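Malate dehydrogenase (Entamoeba histolytica, PDB 3I0P) probably catalyses the NAD-dependent interconversion of malate and oxaloacetate, holding the dinucleotide at a site to which both subunits of its dimer contribute. Local coordinates at residues G125-Y130 against C179-T184; I140-T145 against G283-A288; T145-S150 against L161-L166. One frame throughout, in Å; residues are numbered along the deposited sequence.

Interaction 1 of 3, residues G125-Y130 against C179-T184; sequences GIAGYY and CFDGAT. With NAD (nicotinamide-adenine-dinucleotide), chain B.
Asp181 and Gly128 meet where the N-terminal end of helix 127-136 abuts strand 178-182, at one edge of the mixed sheet, and the NAD ribose next to the nicotinamide lies across the junction. The carboxylate grips both ribose hydroxyls: OD1 accepts from NAD O2D at 2.8 Å and OD2 from NAD O3D at 2.5 Å. An acidic residue suits this place because its two oxygens match the two neighbouring hydroxyls. The carboxylate reaches toward Gly128 because chi1 (178°) extends CG away from the backbone N of Asp181. Close by, Ala127 N donates to NAD O2D at 2.9 Å, nearly straight at 164°, and Gly128, having no side chain, leaves room for the carboxylate near its N. The methyl of Ala127 packs beside OD1, while Ile126 lays its CG2 against NAD O3D and backs onto Ala42, Met47 and His50. Gly125, whose positive phi suits glycine, accepts a hydrogen bond at O from NAD N7N, which helps to orient the carboxamide. Along the strand, Cys179 O and Asp181 N make weak bonds to NAD O3B of the adenosine ribose. Ala183 O bonds Lys246 of the second subunit, and Ala183 N donates to the phosphate oxygen NAD O1N at 2.8 Å.

Interaction 2 of 3, residues I140-T145 against G283-A288; sequences IGICGT and GHFFIA. With NAD (nicotinamide-adenine-dinucleotide), chain B.
The ring of Phe285 lies over the backbone of Cys143 and Gly144, where two neighbouring strands run antiparallel inside the mixed seven-stranded sheet. Glycine at 144 makes the hollow: with no side chain on that face, the ring settles flat above Gly144 N, and Phe285 CE2 comes within 3.5 Å of Gly144 CA. The ring leans across the neighbouring strand because CG sits between the backbone N and the carbonyl carbon (chi1 70°). Cys143 CA adds a CH-pi contact beneath the ring, and Ile142 CG2 meets its edge at CE1. On the same face Ile142 and Ile287, a hydrogen-bonded pair, stand with CB atoms 4.1 Å apart, their branched shapes suiting an extended strand. The other face carries Cys143, small enough for its CB to nest against Phe286 CD1 at 3.5 Å while SG approaches that ring obliquely. Four backbone hydrogen bonds stitch the strands, including Ile142 N to Ile287 O at 2.9 Å. Farther along, the His284 ring stacks on Phe124, and its NE2 bonds Ser121. Beside it, parallel in direction, stands Thr145, whose OG1 lies in the imidazole plane and accepts from His284 ND1 at 2.8 Å.

Interaction 3 of 3, residues T145-S150 against L161-L166; sequences TNARSS and LGTNPL. With NAD (nicotinamide-adenine-dinucleotide), chain B.
Leu161 O takes a nearly straight hydrogen bond from Ser150 N (2.9 Å, 173° at the hydrogen), although the donor stands well above the carbonyl plane. The bond pairs the two limbs of the long connection between strands 139-145 and 166-170, which forms part of the nicotinamide pocket. The leucine side chain turns away, to Tyr248 and Ser251 and to Leu311 of the second subunit. Gly162 comes next, its bare CA close to the carbonyl oxygens of Ala147 and Arg148; Arg148 O receives a CA-H...O contact at 3.4 Å. One water accepts from Gly162 N and donates to Ala147 O. Another accepts from Thr163 N, donates to Arg148 O and hydrogen-bonds Ser150 OG, so the two waters bridge polar groups of the two limbs. Thr163 is two-sided: CG2 packs on Ser150 OG, whereas OG1 lies 3.2 Å from NAD C4N, the ring carbon that exchanges hydride in such enzymes. Asn164 has left-handed backbone angles, which asparagine tolerates well. Its OD1 receives a weak bond from Ala147 N (3.3 Å); its ND2, bonded to Glu255 and Ser251 O, fixes which way the amide faces. Pro165, rigid and apolar, presents CG to NAD C3N at 3.5 Å and crosses Thr145 with CD 3.6 Å from that residue's CG2, so the two together help to wall the nicotinamide. Ala147 CB, a small methyl, also faces the carboxamide. Leu166 then leads on along strand 166-170. Around the loop, helix 244-259 lies against Leu161, Asn146 and Asn164, with Glu255 also bonding Asn146 ND2. Arg148 reaches Glu271 of helix 269-277 in a salt bridge, strand 230-232 meets Ser150 and Thr163 through Leu232, and Asn146 OD1 takes the N-H of Gly283 on strand 282-290.

How the interactions relate
From the N terminus, residues 125-130 come first, leading into helix 127-136 and then strand 139-145. Interaction 3 closes the shortest loop: ten residues separate 145-150 from 161-166 before strand 166-170 begins. Interaction 1 closes a wider one when the chain reaches 179-184, and interaction 2 the widest, at strand 282-290. Interaction 3 is nested inside both larger loops, while interactions 1 and 2 cross. Thr145 belongs to interactions 2 and 3, Thr184 bonds Asn164 between 1 and 3, and Tyr130 packs on Phe286 between 1 and 2. Together they tie the sheet interior, its 178-182 edge and the pocket loops around one NAD.

Interaction 1 of 3, residues G125-Y130 against C179-T184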
loop_
_atom_site.group_PDB
_atom_site.type_symbol
_atom_site.label_atom_id
_atom_site.label_comp_id
_atom_site.label_asym_id
_atom_site.label_seq_id
_atom_site.Cartn_x
_atom_site.Cartn_y
_atom_site.Cartn_z
ATOM N N GLY A 125 15.764 9.254 6.541
ATOM C CA GLY A 125 16.304 9.066 5.201
ATOM C C GLY A 125 15.387 8.231 4.337
ATOM O O GLY A 125 14.171 8.404 4.360
ATOM N N ILE A 126 15.961 7.311 3.573
ATOM C CA ILE A 126 15.153 6.499 2.665
ATOM C C ILE A 126 14.400 5.357 3.352
ATOM O O ILE A 126 14.989 4.568 4.101
ATOM C CB ILE A 126 15.964 5.984 1.447
ATOM C CG1 ILE A 126 17.258 5.281 1.882
ATOM C CG2 ILE A 126 16.245 7.122 0.504
ATOM C CD1 ILE A 126 17.791 4.329 0.823
ATOM N N ALA A 127 13.097 5.267 3.101
ATOM C CA ALA A 127 12.300 4.213 3.733
ATOM C C ALA A 127 12.828 2.846 3.309
ATOM O O ALA A 127 12.913 1.916 4.122
ATOM C CB ALA A 127 10.821 4.362 3.395
ATOM N N GLY A 128 13.216 2.754 2.038
ATOM C CA GLY A 128 13.713 1.524 1.439
ATOM C C GLY A 128 14.839 0.865 2.195
ATOM O O GLY A 128 15.010 -0.347 2.093
ATOM N N TYR A 129 15.601 1.640 2.962
ATOM C CA TYR A 129 16.777 1.106 3.657
ATOM C C TYR A 129 16.374 0.053 4.672
ATOM O O TYR A 129 16.970 -1.017 4.745
ATOM C CB TYR A 129 17.576 2.220 4.348
ATOM C CG TYR A 129 18.761 1.713 5.153
ATOM C CD1 TYR A 129 19.956 1.366 4.524
ATOM C CD2 TYR A 129 18.680 1.560 6.543
ATOM C CE1 TYR A 129 21.049 0.890 5.250
ATOM C CE2 TYR A 129 19.767 1.077 7.283
ATOM C CZ TYR A 129 20.947 0.754 6.626
ATOM O OH TYR A 129 22.035 0.291 7.334
ATOM N N TYR A 130 15.350 0.367 5.454
ATOM C CA TYR A 130 14.897 -0.518 6.522
ATOM C C TYR A 130 14.238 -1.777 5.956
ATOM O O TYR A 130 14.394 -2.866 6.503
ATOM C CB TYR A 130 14.003 0.259 7.498
ATOM C CG TYR A 130 14.664 1.562 7.864
ATOM C CD1 TYR A 130 15.638 1.624 8.877
ATOM C CD2 TYR A 130 14.386 2.721 7.146
ATOM C CE1 TYR A 130 16.287 2.816 9.169
ATOM C CE2 TYR A 130 15.023 3.911 7.435
ATOM C CZ TYR A 130 15.968 3.958 8.442
ATOM O OH TYR A 130 16.574 5.160 8.705
ATOM N N CYS A 179 12.205 -4.183 -4.164
ATOM C CA CYS A 179 12.134 -3.112 -3.194
ATOM C C CYS A 179 11.346 -1.944 -3.715
ATOM O O CYS A 179 11.885 -1.091 -4.434
ATOM C CB CYS A 179 13.522 -2.631 -2.782
ATOM S SG CYS A 179 13.453 -1.494 -1.382
ATOM N N PHE A 180 10.067 -1.892 -3.353
ATOM C CA PHE A 180 9.326 -0.670 -3.588
ATOM C C PHE A 180 9.661 0.321 -2.479
ATOM O O PHE A 180 9.742 -0.046 -1.304
ATOM C CB PHE A 180 7.820 -0.883 -3.683
ATOM C CG PHE A 180 7.064 0.405 -3.793
ATOM C CD1 PHE A 180 7.177 1.189 -4.932
ATOM C CD2 PHE A 180 6.303 0.875 -2.731
ATOM C CE1 PHE A 180 6.514 2.395 -5.028
ATOM C CE2 PHE A 180 5.621 2.092 -2.827
ATOM C CZ PHE A 180 5.731 2.848 -3.975
ATOM N N ASP A 181 9.878 1.570 -2.870
ATOM C CA ASP A 181 10.256 2.605 -1.932
ATOM C C ASP A 181 9.857 3.957 -2.482
ATOM O O ASP A 181 10.462 4.448 -3.424
ATOM C CB ASP A 181 11.763 2.560 -1.674
ATOM C CG ASP A 181 12.223 3.653 -0.735
ATOM O OD1 ASP A 181 11.389 4.172 0.049
ATOM O OD2 ASP A 181 13.428 3.986 -0.779
ATOM N N GLY A 182 8.828 4.557 -1.900
ATOM C CA GLY A 182 8.328 5.811 -2.431
ATOM C C GLY A 182 7.248 6.479 -1.612
ATOM O O GLY A 182 6.581 5.833 -0.781
ATOM N N ALA A 183 7.082 7.780 -1.860
ATOM C CA ALA A 183 6.060 8.581 -1.204
ATOM C C ALA A 183 4.667 8.126 -1.602
ATOM O O ALA A 183 4.475 7.571 -2.682
ATOM C CB ALA A 183 6.249 10.029 -1.553
ATOM N N THR A 184 3.692 8.369 -0.738
ATOM C CA THR A 184 2.299 8.110 -1.097
ATOM C C THR A 184 1.690 9.287 -1.870
ATOM O O THR A 184 0.596 9.177 -2.421
ATOM C CB THR A 184 1.457 7.766 0.125
ATOM O OG1 THR A 184 1.796 8.656 1.197
ATOM C CG2 THR A 184 1.715 6.319 0.565
HETATM P PA NAD B . 9.981 7.382 -7.017
HETATM O O1A NAD B . 11.401 7.719 -7.401
HETATM O O2A NAD B . 8.865 8.050 -7.753
HETATM O O5B NAD B . 9.844 5.786 -7.164
HETATM C C5B NAD B . 10.821 4.922 -6.558
HETATM C C4B NAD B . 10.355 3.461 -6.498
HETATM O O4B NAD B . 9.639 3.077 -7.679
HETATM C C3B NAD B . 11.513 2.488 -6.408
HETATM O O3B NAD B . 11.079 1.335 -5.667
HETATM C C2B NAD B . 11.782 2.112 -7.849
HETATM O O2B NAD B . 12.393 0.826 -7.953
HETATM C C1B NAD B . 10.379 2.096 -8.422
HETATM N N9A NAD B . 10.292 2.392 -9.881
HETATM C C8A NAD B . 10.642 3.529 -10.500
HETATM N N7A NAD B . 10.373 3.398 -11.817
HETATM C C5A NAD B . 9.841 2.169 -12.018
HETATM C C6A NAD B . 9.374 1.471 -13.136
HETATM N N6A NAD B . 9.402 2.026 -14.372
HETATM N N1A NAD B . 8.894 0.212 -12.990
HETATM C C2A NAD B . 8.857 -0.370 -11.784
HETATM N N3A NAD B . 9.294 0.279 -10.695
HETATM C C4A NAD B . 9.791 1.544 -10.788
HETATM O O3 NAD B . 9.758 7.552 -5.415
HETATM P PN NAD B . 9.716 8.921 -4.533
HETATM O O1N NAD B . 8.317 9.052 -3.982
HETATM O O2N NAD B . 10.349 10.060 -5.294
HETATM O O5D NAD B . 10.687 8.599 -3.300
HETATM C C5D NAD B . 12.108 8.705 -3.433
HETATM C C4D NAD B . 12.785 8.502 -2.080
HETATM O O4D NAD B . 12.403 9.537 -1.169
HETATM C C3D NAD B . 12.385 7.186 -1.425
HETATM O O3D NAD B . 13.586 6.460 -1.128
HETATM C C2D NAD B . 11.599 7.575 -0.173
HETATM O O2D NAD B . 11.795 6.730 0.975
HETATM C C1D NAD B . 12.145 8.956 0.114
HETATM N N1N NAD B . 11.225 9.752 0.923
HETATM C C2N NAD B . 11.493 9.896 2.240
HETATM C C3N NAD B . 10.642 10.649 3.053
HETATM C C7N NAD B . 10.922 10.818 4.521
HETATM O O7N NAD B . 10.153 11.490 5.196
HETATM N N7N NAD B . 11.995 10.237 5.052
HETATM C C4N NAD B . 9.516 11.251 2.486
HETATM C C5N NAD B . 9.257 11.079 1.122
HETATM C C6N NAD B . 10.139 10.319 0.355
#

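Interaction 2 of 3, residues I140-T145 against G283-A288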
loop_
_atom_site.group_PDB
_atom_site.type_symbol
_atom_site.label_atom_id
_atom_site.label_comp_id
_atom_site.label_asym_id
_atom_site.label_seq_id
_atom_site.Cartn_x
_atom_site.Cartn_y
_atom_site.Cartn_z
ATOM N N ILE A 140 10.048 -10.557 4.509
ATOM C CA ILE A 140 9.355 -9.466 3.844
ATOM C C ILE A 140 9.424 -8.305 4.820
ATOM O O ILE A 140 9.104 -8.482 5.992
ATOM C CB ILE A 140 7.877 -9.825 3.560
ATOM C CG1 ILE A 140 7.786 -10.908 2.475
ATOM C CG2 ILE A 140 7.086 -8.596 3.128
ATOM C CD1 ILE A 140 6.536 -11.807 2.557
ATOM N N GLY A 141 9.857 -7.136 4.354
ATOM C CA GLY A 141 9.926 -5.949 5.206
ATOM C C GLY A 141 9.067 -4.794 4.733
ATOM O O GLY A 141 9.202 -4.322 3.606
ATOM N N ILE A 142 8.179 -4.340 5.602
ATOM C CA ILE A 142 7.265 -3.249 5.289
ATOM C C ILE A 142 7.477 -2.160 6.328
ATOM O O ILE A 142 7.516 -2.437 7.530
ATOM C CB ILE A 142 5.779 -3.715 5.294
ATOM C CG1 ILE A 142 5.566 -4.862 4.288
ATOM C CG2 ILE A 142 4.846 -2.535 5.017
ATOM C CD1 ILE A 142 4.234 -5.597 4.424
ATOM N N CYS A 143 7.632 -0.923 5.876
ATOM C CA CYS A 143 7.930 0.156 6.791
ATOM C C CYS A 143 7.520 1.498 6.208
ATOM O O CYS A 143 7.183 1.589 5.025
ATOM C CB CYS A 143 9.416 0.132 7.171
ATOM S SG CYS A 143 10.526 0.978 6.052
ATOM N N GLY A 144 7.527 2.529 7.051
ATOM C CA GLY A 144 7.114 3.867 6.647
ATOM C C GLY A 144 7.316 4.877 7.763
ATOM O O GLY A 144 7.721 4.526 8.877
ATOM N N THR A 145 7.035 6.138 7.457
ATOM C CA THR A 145 7.234 7.233 8.393
ATOM C C THR A 145 6.213 8.300 8.063
ATOM O O THR A 145 5.791 8.398 6.918
ATOM C CB THR A 145 8.684 7.830 8.289
ATOM O OG1 THR A 145 8.885 8.809 9.314
ATOM C CG2 THR A 145 8.941 8.475 6.934
ATOM N N GLY A 283 7.000 9.886 13.834
ATOM C CA GLY A 283 6.837 8.460 14.063
ATOM C C GLY A 283 7.268 7.615 12.873
ATOM O O GLY A 283 7.377 8.122 11.738
ATOM N N HIS A 284 7.519 6.330 13.143
ATOM C CA HIS A 284 7.896 5.337 12.137
ATOM C C HIS A 284 7.280 3.995 12.521
ATOM O O HIS A 284 7.017 3.745 13.704
ATOM C CB HIS A 284 9.413 5.099 12.098
ATOM C CG HIS A 284 10.266 6.333 12.191
ATOM N ND1 HIS A 284 10.063 7.458 11.417
ATOM C CD2 HIS A 284 11.387 6.576 12.915
ATOM C CE1 HIS A 284 10.999 8.350 11.686
ATOM N NE2 HIS A 284 11.820 7.836 12.585
ATOM N N PHE A 285 7.088 3.120 11.537
ATOM C CA PHE A 285 6.736 1.718 11.801
ATOM C C PHE A 285 7.579 0.775 10.956
ATOM O O PHE A 285 8.016 1.140 9.855
ATOM C CB PHE A 285 5.249 1.442 11.558
ATOM C CG PHE A 285 4.842 1.475 10.112
ATOM C CD1 PHE A 285 4.739 0.296 9.383
ATOM C CD2 PHE A 285 4.546 2.683 9.486
ATOM C CE1 PHE A 285 4.352 0.312 8.036
ATOM C CE2 PHE A 285 4.158 2.715 8.141
ATOM C CZ PHE A 285 4.056 1.532 7.415
ATOM N N PHE A 286 7.795 -0.433 11.481
ATOM C CA PHE A 286 8.621 -1.446 10.826
ATOM C C PHE A 286 8.020 -2.823 11.046
ATOM O O PHE A 286 7.855 -3.259 12.193
ATOM C CB PHE A 286 10.052 -1.410 11.367
ATOM C CG PHE A 286 10.676 -0.052 11.317
ATOM C CD1 PHE A 286 11.243 0.420 10.139
ATOM C CD2 PHE A 286 10.685 0.763 12.444
ATOM C CE1 PHE A 286 11.810 1.678 10.072
ATOM C CE2 PHE A 286 11.256 2.022 12.393
ATOM C CZ PHE A 286 11.817 2.486 11.192
ATOM N N ILE A 287 7.688 -3.487 9.939
ATOM C CA ILE A 287 7.098 -4.816 9.963
ATOM C C ILE A 287 8.040 -5.804 9.287
ATOM O O ILE A 287 8.572 -5.521 8.221
ATOM C CB ILE A 287 5.724 -4.844 9.244
ATOM C CG1 ILE A 287 4.722 -3.922 9.937
ATOM C CG2 ILE A 287 5.160 -6.282 9.144
ATOM C CD1 ILE A 287 3.359 -3.926 9.269
ATOM N N ALA A 288 8.239 -6.958 9.918
ATOM C CA ALA A 288 9.017 -8.049 9.333
ATOM C C ALA A 288 8.231 -9.368 9.368
ATOM O O ALA A 288 7.661 -9.741 10.394
ATOM C CB ALA A 288 10.332 -8.192 10.053
HETATM P PA NAD B . 9.981 7.382 -7.017
HETATM O O1A NAD B . 11.401 7.719 -7.401
HETATM O O2A NAD B . 8.865 8.050 -7.753
HETATM O O5B NAD B . 9.844 5.786 -7.164
HETATM C C5B NAD B . 10.821 4.922 -6.558
HETATM C C4B NAD B . 10.355 3.461 -6.498
HETATM O O4B NAD B . 9.639 3.077 -7.679
HETATM C C3B NAD B . 11.513 2.488 -6.408
HETATM O O3B NAD B . 11.079 1.335 -5.667
HETATM C C2B NAD B . 11.782 2.112 -7.849
HETATM O O2B NAD B . 12.393 0.826 -7.953
HETATM C C1B NAD B . 10.379 2.096 -8.422
HETATM N N9A NAD B . 10.292 2.392 -9.881
HETATM C C8A NAD B . 10.642 3.529 -10.500
HETATM N N7A NAD B . 10.373 3.398 -11.817
HETATM C C5A NAD B . 9.841 2.169 -12.018
HETATM C C6A NAD B . 9.374 1.471 -13.136
HETATM N N6A NAD B . 9.402 2.026 -14.372
HETATM N N1A NAD B . 8.894 0.212 -12.990
HETATM C C2A NAD B . 8.857 -0.370 -11.784
HETATM N N3A NAD B . 9.294 0.279 -10.695
HETATM C C4A NAD B . 9.791 1.544 -10.788
HETATM O O3 NAD B . 9.758 7.552 -5.415
HETATM P PN NAD B . 9.716 8.921 -4.533
HETATM O O1N NAD B . 8.317 9.052 -3.982
HETATM O O2N NAD B . 10.349 10.060 -5.294
HETATM O O5D NAD B . 10.687 8.599 -3.300
HETATM C C5D NAD B . 12.108 8.705 -3.433
HETATM C C4D NAD B . 12.785 8.502 -2.080
HETATM O O4D NAD B . 12.403 9.537 -1.169
HETATM C C3D NAD B . 12.385 7.186 -1.425
HETATM O O3D NAD B . 13.586 6.460 -1.128
HETATM C C2D NAD B . 11.599 7.575 -0.173
HETATM O O2D NAD B . 11.795 6.730 0.975
HETATM C C1D NAD B . 12.145 8.956 0.114
HETATM N N1N NAD B . 11.225 9.752 0.923
HETATM C C2N NAD B . 11.493 9.896 2.240
HETATM C C3N NAD B . 10.642 10.649 3.053
HETATM C C7N NAD B . 10.922 10.818 4.521
HETATM O O7N NAD B . 10.153 11.490 5.196
HETATM N N7N NAD B . 11.995 10.237 5.052
HETATM C C4N NAD B . 9.516 11.251 2.486
HETATM C C5N NAD B . 9.257 11.079 1.122
HETATM C C6N NAD B . 10.139 10.319 0.355
#

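Interaction 3 of 3, residues T145-S150 against L161-L166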
loop_
_atom_site.group_PDB
_atom_site.type_symbol
_atom_site.label_atom_id
_atom_site.label_comp_id
_atom_site.label_asym_id
_atom_site.label_seq_id
_atom_site.Cartn_x
_atom_site.Cartn_y
_atom_site.Cartn_z
ATOM N N THR A 145 7.035 6.138 7.457
ATOM C CA THR A 145 7.234 7.233 8.393
ATOM C C THR A 145 6.213 8.300 8.063
ATOM O O THR A 145 5.791 8.398 6.918
ATOM C CB THR A 145 8.684 7.830 8.289
ATOM O OG1 THR A 145 8.885 8.809 9.314
ATOM C CG2 THR A 145 8.941 8.475 6.934
ATOM N N ASN A 146 5.786 9.079 9.051
ATOM C CA ASN A 146 5.077 10.307 8.721
ATOM C C ASN A 146 6.070 11.457 8.567
ATOM O O ASN A 146 7.263 11.284 8.829
ATOM C CB ASN A 146 3.910 10.621 9.678
ATOM C CG ASN A 146 4.320 10.736 11.151
ATOM O OD1 ASN A 146 5.501 10.651 11.523
ATOM N ND2 ASN A 146 3.314 10.936 12.005
ATOM N N ALA A 147 5.589 12.606 8.104
ATOM C CA ALA A 147 6.429 13.772 7.868
ATOM C C ALA A 147 5.567 15.022 7.989
ATOM O O ALA A 147 4.343 14.914 8.073
ATOM C CB ALA A 147 7.073 13.688 6.490
ATOM N N ARG A 148 6.191 16.201 8.013
ATOM C CA ARG A 148 5.448 17.461 8.113
ATOM C C ARG A 148 4.456 17.633 6.960
ATOM O O ARG A 148 4.719 17.196 5.836
ATOM C CB ARG A 148 6.396 18.665 8.189
ATOM C CG ARG A 148 7.065 19.058 6.878
ATOM C CD ARG A 148 7.940 20.295 7.050
ATOM N NE ARG A 148 7.156 21.519 7.242
ATOM C CZ ARG A 148 7.666 22.754 7.237
ATOM N NH1 ARG A 148 8.973 22.944 7.052
ATOM N NH2 ARG A 148 6.865 23.805 7.419
ATOM N N SER A 149 3.319 18.257 7.255
ATOM C CA SER A 149 2.273 18.511 6.269
ATOM C C SER A 149 2.798 19.151 4.980
ATOM O O SER A 149 3.448 20.205 5.004
ATOM C CB SER A 149 1.182 19.385 6.880
ATOM O OG SER A 149 0.783 18.860 8.129
ATOM N N SER A 150 2.509 18.492 3.863
ATOM C CA SER A 150 2.833 18.994 2.534
ATOM C C SER A 150 1.784 18.572 1.500
ATOM O O SER A 150 1.722 19.142 0.408
ATOM C CB SER A 150 4.212 18.481 2.101
ATOM O OG SER A 150 4.171 17.089 1.802
ATOM N N LEU A 161 -1.142 16.301 5.160
ATOM C CA LEU A 161 -0.479 15.008 5.290
ATOM C C LEU A 161 0.967 15.104 4.830
ATOM O O LEU A 161 1.278 15.845 3.891
ATOM C CB LEU A 161 -1.203 13.954 4.445
ATOM C CG LEU A 161 -2.421 13.250 5.028
ATOM C CD1 LEU A 161 -3.369 12.814 3.914
ATOM C CD2 LEU A 161 -1.987 12.066 5.865
ATOM N N GLY A 162 1.844 14.341 5.473
ATOM C CA GLY A 162 3.216 14.224 5.003
ATOM C C GLY A 162 3.249 13.519 3.656
ATOM O O GLY A 162 2.215 13.061 3.161
ATOM N N THR A 163 4.427 13.453 3.046
ATOM C CA THR A 163 4.597 12.685 1.828
ATOM C C THR A 163 4.554 11.191 2.163
ATOM O O THR A 163 4.437 10.343 1.272
ATOM C CB THR A 163 5.903 13.046 1.125
ATOM O OG1 THR A 163 6.950 13.162 2.100
ATOM C CG2 THR A 163 5.762 14.378 0.405
ATOM N N ASN A 164 4.669 10.888 3.455
ATOM C CA ASN A 164 4.367 9.578 4.017
ATOM C C ASN A 164 4.763 8.393 3.143
ATOM O O ASN A 164 3.903 7.725 2.563
ATOM C CB ASN A 164 2.885 9.526 4.391
ATOM C CG ASN A 164 2.556 10.450 5.552
ATOM O OD1 ASN A 164 3.403 11.234 5.985
ATOM N ND2 ASN A 164 1.332 10.350 6.074
ATOM N N PRO A 165 6.080 8.128 3.043
ATOM C CA PRO A 165 6.511 7.043 2.175
ATOM C C PRO A 165 6.230 5.676 2.773
ATOM O O PRO A 165 6.105 5.523 3.994
ATOM C CB PRO A 165 8.020 7.279 2.034
ATOM C CG PRO A 165 8.412 7.908 3.305
ATOM C CD PRO A 165 7.223 8.755 3.736
ATOM N N LEU A 166 6.114 4.705 1.876
ATOM C CA LEU A 166 5.941 3.309 2.215
ATOM C C LEU A 166 7.016 2.565 1.451
ATOM O O LEU A 166 7.196 2.786 0.255
ATOM C CB LEU A 166 4.559 2.850 1.762
ATOM C CG LEU A 166 4.113 1.417 2.017
ATOM C CD1 LEU A 166 4.008 1.147 3.513
ATOM C CD2 LEU A 166 2.767 1.191 1.322
HETATM P PA NAD B . 9.981 7.382 -7.017
HETATM O O1A NAD B . 11.401 7.719 -7.401
HETATM O O2A NAD B . 8.865 8.050 -7.753
HETATM O O5B NAD B . 9.844 5.786 -7.164
HETATM C C5B NAD B . 10.821 4.922 -6.558
HETATM C C4B NAD B . 10.355 3.461 -6.498
HETATM O O4B NAD B . 9.639 3.077 -7.679
HETATM C C3B NAD B . 11.513 2.488 -6.408
HETATM O O3B NAD B . 11.079 1.335 -5.667
HETATM C C2B NAD B . 11.782 2.112 -7.849
HETATM O O2B NAD B . 12.393 0.826 -7.953
HETATM C C1B NAD B . 10.379 2.096 -8.422
HETATM N N9A NAD B . 10.292 2.392 -9.881
HETATM C C8A NAD B . 10.642 3.529 -10.500
HETATM N N7A NAD B . 10.373 3.398 -11.817
HETATM C C5A NAD B . 9.841 2.169 -12.018
HETATM C C6A NAD B . 9.374 1.471 -13.136
HETATM N N6A NAD B . 9.402 2.026 -14.372
HETATM N N1A NAD B . 8.894 0.212 -12.990
HETATM C C2A NAD B . 8.857 -0.370 -11.784
HETATM N N3A NAD B . 9.294 0.279 -10.695
HETATM C C4A NAD B . 9.791 1.544 -10.788
HETATM O O3 NAD B . 9.758 7.552 -5.415
HETATM P PN NAD B . 9.716 8.921 -4.533
HETATM O O1N NAD B . 8.317 9.052 -3.982
HETATM O O2N NAD B . 10.349 10.060 -5.294
HETATM O O5D NAD B . 10.687 8.599 -3.300
HETATM C C5D NAD B . 12.108 8.705 -3.433
HETATM C C4D NAD B . 12.785 8.502 -2.080
HETATM O O4D NAD B . 12.403 9.537 -1.169
HETATM C C3D NAD B . 12.385 7.186 -1.425
HETATM O O3D NAD B . 13.586 6.460 -1.128
HETATM C C2D NAD B . 11.599 7.575 -0.173
HETATM O O2D NAD B . 11.795 6.730 0.975
HETATM C C1D NAD B . 12.145 8.956 0.114
HETATM N N1N NAD B . 11.225 9.752 0.923
HETATM C C2N NAD B . 11.493 9.896 2.240
HETATM C C3N NAD B . 10.642 10.649 3.053
HETATM C C7N NAD B . 10.922 10.818 4.521
HETATM O O7N NAD B . 10.153 11.490 5.196
HETATM N N7N NAD B . 11.995 10.237 5.052
HETATM C C4N NAD B . 9.516 11.251 2.486
HETATM C C5N NAD B . 9.257 11.079 1.122
HETATM C C6N NAD B . 10.139 10.319 0.355
HETATM O O HOH W 1 1.730 13.899 8.315
HETATM O O HOH W 2 5.917 15.933 3.812
#